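PDB 4RU4: tail spike protein gp49 from Pseudomonas phage LKA1, which probably cleaves the O-specific polysaccharide of its Pseudomonas host as a lyase, degrading envelope components during virus entry. Local coordinates for residues A62-G67 with L89-D94; L112-S117 with G204-A209. One frame throughout, in Å; residues are numbered along the deposited sequence. Where two conformers were deposited one is given.

Contact 1: residues A62-G67 with L89-D94; sequences AAVDSG and LQIAGD
Gly67 and Gln90 meet through one water molecule, which donates to both of their oxygens: it lies 2.7 Å from Gln90 OE1 and 3.0 Å from Gly67 O. The two oxygens are themselves 4.3 Å apart, both acceptors, and the water's two hydrogens make the link possible. The amide of Gln90 is held at its other end too, since NE2 is hydrogen-bonded to Thr97 OG1 of a neighbouring subunit, so both of its polar atoms have partners. Gly67 leaves helical geometry with a positive phi of 84°, a conformation that suits glycine. Just before this turn, Ala63 O is gripped twice by Ser66, through its backbone N and through OG at 2.7 Å.

The direct packing is apolar. Leu89 CD1 lies across the fork of Val64, 3.8 Å from CG1 and equally far from CG2. Leu89 has CG anti to the backbone N (chi1 -178°), and the turn at CG (chi2 62°) swings CD1, not CD2, to the valine. Val64 CG2 also comes within 4.2 Å of Ile91 CD1, at the looser edge of the patch.

Helix 55-65 packs at the N-terminal end of the parallel beta-helix, where Val64 touches the first coil (Ile83 and Ser85 of strand 82-86) and strand 89-93 of the next; Ala63 reaches Val70, and strand 89-93 runs between strands 70-72 and 206-209.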
# COMPACT_ATOMS: atom_id res chain seq x y z
N ALA B 62 -36.74 -21.21 11.96
CA ALA B 62 -37.92 -20.46 12.43
C ALA B 62 -37.53 -19.08 12.95
O ALA B 62 -38.26 -18.08 12.75
CB ALA B 62 -38.69 -21.24 13.52
N ALA B 63 -36.37 -19.01 13.59
CA ALA B 63 -35.87 -17.72 14.07
C ALA B 63 -35.60 -16.77 12.90
O ALA B 63 -36.00 -15.60 12.92
CB ALA B 63 -34.59 -17.90 14.92
N VAL B 64 -34.89 -17.28 11.89
CA VAL B 64 -34.67 -16.52 10.67
C VAL B 64 -36.00 -16.10 10.06
O VAL B 64 -36.17 -14.95 9.67
CB VAL B 64 -33.84 -17.32 9.64
CG1 VAL B 64 -33.90 -16.68 8.27
CG2 VAL B 64 -32.38 -17.45 10.13
N ASP B 65 -36.95 -17.04 10.00
CA ASP B 65 -38.24 -16.78 9.38
C ASP B 65 -39.04 -15.70 10.10
O ASP B 65 -39.94 -15.10 9.52
CB ASP B 65 -39.08 -18.06 9.34
CG ASP B 65 -38.61 -19.04 8.25
OD1 ASP B 65 -37.73 -18.66 7.46
OD2 ASP B 65 -39.11 -20.17 8.20
N SER B 66 -38.71 -15.45 11.36
CA SER B 66 -39.41 -14.43 12.11
C SER B 66 -39.21 -13.04 11.49
O SER B 66 -40.01 -12.14 11.74
CB SER B 66 -38.95 -14.42 13.57
OG SER B 66 -37.73 -13.69 13.73
N GLY B 67 -38.14 -12.85 10.71
CA GLY B 67 -37.85 -11.52 10.18
C GLY B 67 -37.07 -10.61 11.12
O GLY B 67 -36.59 -9.53 10.72
N LEU B 89 -31.04 -11.58 5.69
CA LEU B 89 -30.60 -12.59 6.64
C LEU B 89 -29.70 -11.87 7.62
O LEU B 89 -28.69 -11.31 7.21
CB LEU B 89 -29.77 -13.67 5.92
CG LEU B 89 -29.24 -14.85 6.75
CD1 LEU B 89 -30.40 -15.66 7.37
CD2 LEU B 89 -28.38 -15.76 5.90
N GLN B 90 -30.08 -11.86 8.90
CA GLN B 90 -29.30 -11.18 9.93
C GLN B 90 -29.01 -12.16 11.03
O GLN B 90 -29.94 -12.61 11.72
CB GLN B 90 -30.08 -10.00 10.49
CG GLN B 90 -30.39 -8.95 9.45
CD GLN B 90 -31.31 -7.90 10.02
OE1 GLN B 90 -32.51 -8.14 10.17
NE2 GLN B 90 -30.76 -6.76 10.37
N ILE B 91 -27.74 -12.54 11.17
CA ILE B 91 -27.35 -13.54 12.16
C ILE B 91 -26.05 -13.10 12.80
O ILE B 91 -25.09 -12.80 12.10
CB ILE B 91 -27.11 -14.92 11.50
CG1 ILE B 91 -28.43 -15.54 11.07
CG2 ILE B 91 -26.33 -15.88 12.45
CD1 ILE B 91 -28.24 -16.59 10.03
N ALA B 92 -26.05 -13.02 14.13
CA ALA B 92 -24.84 -12.69 14.87
C ALA B 92 -24.70 -13.62 16.08
O ALA B 92 -25.69 -13.90 16.76
CB ALA B 92 -24.87 -11.23 15.32
N GLY B 93 -23.48 -14.10 16.35
CA GLY B 93 -23.25 -15.03 17.44
C GLY B 93 -22.29 -14.45 18.46
O GLY B 93 -22.05 -13.24 18.46
N ASP B 94 -21.73 -15.31 19.31
CA ASP B 94 -20.82 -14.85 20.37
C ASP B 94 -19.38 -15.09 19.98
O ASP B 94 -18.49 -15.07 20.83
CB ASP B 94 -21.11 -15.59 21.68
CG ASP B 94 -22.40 -15.15 22.32
OD1 ASP B 94 -22.86 -14.03 22.03
OD2 ASP B 94 -22.97 -15.94 23.11
O HOH W 1 -34.82 -7.14 11.07

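Contact 2: residues L112-S117 with G204-A209; sequences LSCVGS and GVVDIA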
# COMPACT_ATOMS: atom_id res chain seq x y z
N LEU B 112 -25.69 -21.81 5.04
CA LEU B 112 -26.41 -20.60 5.34
C LEU B 112 -26.52 -19.87 4.00
O LEU B 112 -25.53 -19.80 3.25
CB LEU B 112 -25.56 -19.79 6.33
CG LEU B 112 -26.14 -18.74 7.25
CD1 LEU B 112 -27.35 -19.34 7.94
CD2 LEU B 112 -25.10 -18.32 8.30
N SER B 113 -27.70 -19.37 3.68
CA SER B 113 -27.85 -18.70 2.39
C SER B 113 -28.91 -17.61 2.41
O SER B 113 -29.94 -17.71 3.10
CB SER B 113 -28.14 -19.70 1.26
OG SER B 113 -29.39 -20.34 1.45
N CYS B 114 -28.65 -16.56 1.62
CA CYS B 114 -29.64 -15.52 1.40
C CYS B 114 -29.62 -15.14 -0.07
O CYS B 114 -28.54 -14.88 -0.62
CB CYS B 114 -29.38 -14.28 2.26
SG CYS B 114 -30.78 -13.11 2.14
N VAL B 115 -30.79 -15.13 -0.71
CA VAL B 115 -30.87 -14.83 -2.14
C VAL B 115 -31.83 -13.65 -2.38
O VAL B 115 -33.01 -13.69 -1.97
CB VAL B 115 -31.36 -16.06 -2.95
CG1 VAL B 115 -31.37 -15.77 -4.47
CG2 VAL B 115 -30.52 -17.30 -2.63
N GLY B 116 -31.34 -12.58 -3.00
CA GLY B 116 -32.21 -11.48 -3.41
C GLY B 116 -32.75 -11.74 -4.80
O GLY B 116 -32.66 -12.86 -5.30
N SER B 117 -33.29 -10.71 -5.43
CA SER B 117 -33.95 -10.88 -6.72
C SER B 117 -33.46 -9.89 -7.76
O SER B 117 -33.09 -8.76 -7.44
CB SER B 117 -35.46 -10.73 -6.57
OG SER B 117 -35.91 -11.43 -5.43
N GLY B 204 -32.78 -7.07 0.85
CA GLY B 204 -32.79 -6.40 2.13
C GLY B 204 -31.45 -6.52 2.84
O GLY B 204 -30.39 -6.60 2.20
N VAL B 205 -31.50 -6.55 4.16
CA VAL B 205 -30.26 -6.49 4.94
C VAL B 205 -29.64 -7.88 5.11
O VAL B 205 -30.29 -8.79 5.62
CB VAL B 205 -30.56 -5.84 6.31
CG1 VAL B 205 -29.32 -5.83 7.22
CG2 VAL B 205 -31.11 -4.41 6.08
N VAL B 206 -28.40 -8.04 4.67
CA VAL B 206 -27.64 -9.25 4.96
C VAL B 206 -26.42 -8.95 5.81
O VAL B 206 -25.54 -8.16 5.42
CB VAL B 206 -27.23 -9.99 3.66
CG1 VAL B 206 -26.33 -11.19 3.97
CG2 VAL B 206 -28.51 -10.42 2.94
N ASP B 207 -26.37 -9.57 6.98
CA ASP B 207 -25.30 -9.32 7.93
C ASP B 207 -25.08 -10.62 8.70
O ASP B 207 -25.95 -11.06 9.44
CB ASP B 207 -25.70 -8.16 8.87
CG ASP B 207 -24.52 -7.63 9.69
OD1 ASP B 207 -23.49 -8.32 9.77
OD2 ASP B 207 -24.65 -6.54 10.28
N ILE B 208 -23.92 -11.23 8.48
CA ILE B 208 -23.56 -12.46 9.16
C ILE B 208 -22.31 -12.13 9.95
O ILE B 208 -21.33 -11.62 9.39
CB ILE B 208 -23.27 -13.59 8.14
CG1 ILE B 208 -24.40 -13.69 7.10
CG2 ILE B 208 -23.02 -14.93 8.84
CD1 ILE B 208 -25.77 -13.95 7.69
N ALA B 209 -22.33 -12.38 11.24
CA ALA B 209 -21.14 -12.09 12.04
C ALA B 209 -20.94 -13.02 13.22
O ALA B 209 -21.90 -13.52 13.80
CB ALA B 209 -21.15 -10.62 12.51
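Sulfur against methyl makes the closest approach between 112-117 and 204-209: Cys114 SG is 3.6 Å from Val206 CG2, and Cys114 CB stands 4.0 Å from the same methyl. With SG anti to the backbone N (chi1 -171°), the thiol extends inward to the valine. The second apolar pair is all hydrocarbon. Leu112 CD2 and Ile208 CG2 approach tip to tip at 4.0 Å, though this contact is less certain, since Ile208 has a second conformer.

All four residues are buried, and their CB atoms point toward the opposite segment. The segments run in opposite directions, with alpha carbons 7.5 Å apart at Cys114 and Val206 and 9.4 Å apart at Leu112 and Ile208. They belong to different faces of the right-handed parallel beta-helix of the pectin lyase-like fold, and the contact is side-chain packing across its interior.

Backbone hydrogen bonding runs from coil to coil within each face: Leu112 and Cys114 bond to strand 221-226 and Ser113 to Ile83 of the preceding coil, while strand 206-209 pairs with 89-93 and 232-234. Further packing comes from Ile83 on Leu112, from Leu89 on both Cys114 and Ile208, and from Val225 and Pro231 on Val206.

Overall arrangement
Contacts 1 and 2 follow one another along the chain, and their centres lie about 10 Å apart. They join through strands 89-93 and 206-209, parallel neighbours on one face of the beta-helix. Ile91 N lies 2.9 Å from Asp207 O, and Leu89 N is the same distance from Val205 O, both probable hydrogen bonds. Inside, Ile91 CD1 packs 3.6 Å from Leu112 CD1, continuing the apolar layer from the helix-covered end of contact 1 into the interior pairs of contact 2. The centre of contact 1 is about 35 Å from the chain centre and that of contact 2 about 26 Å. Both lie away from the calcium site at Gly368 and Asp394.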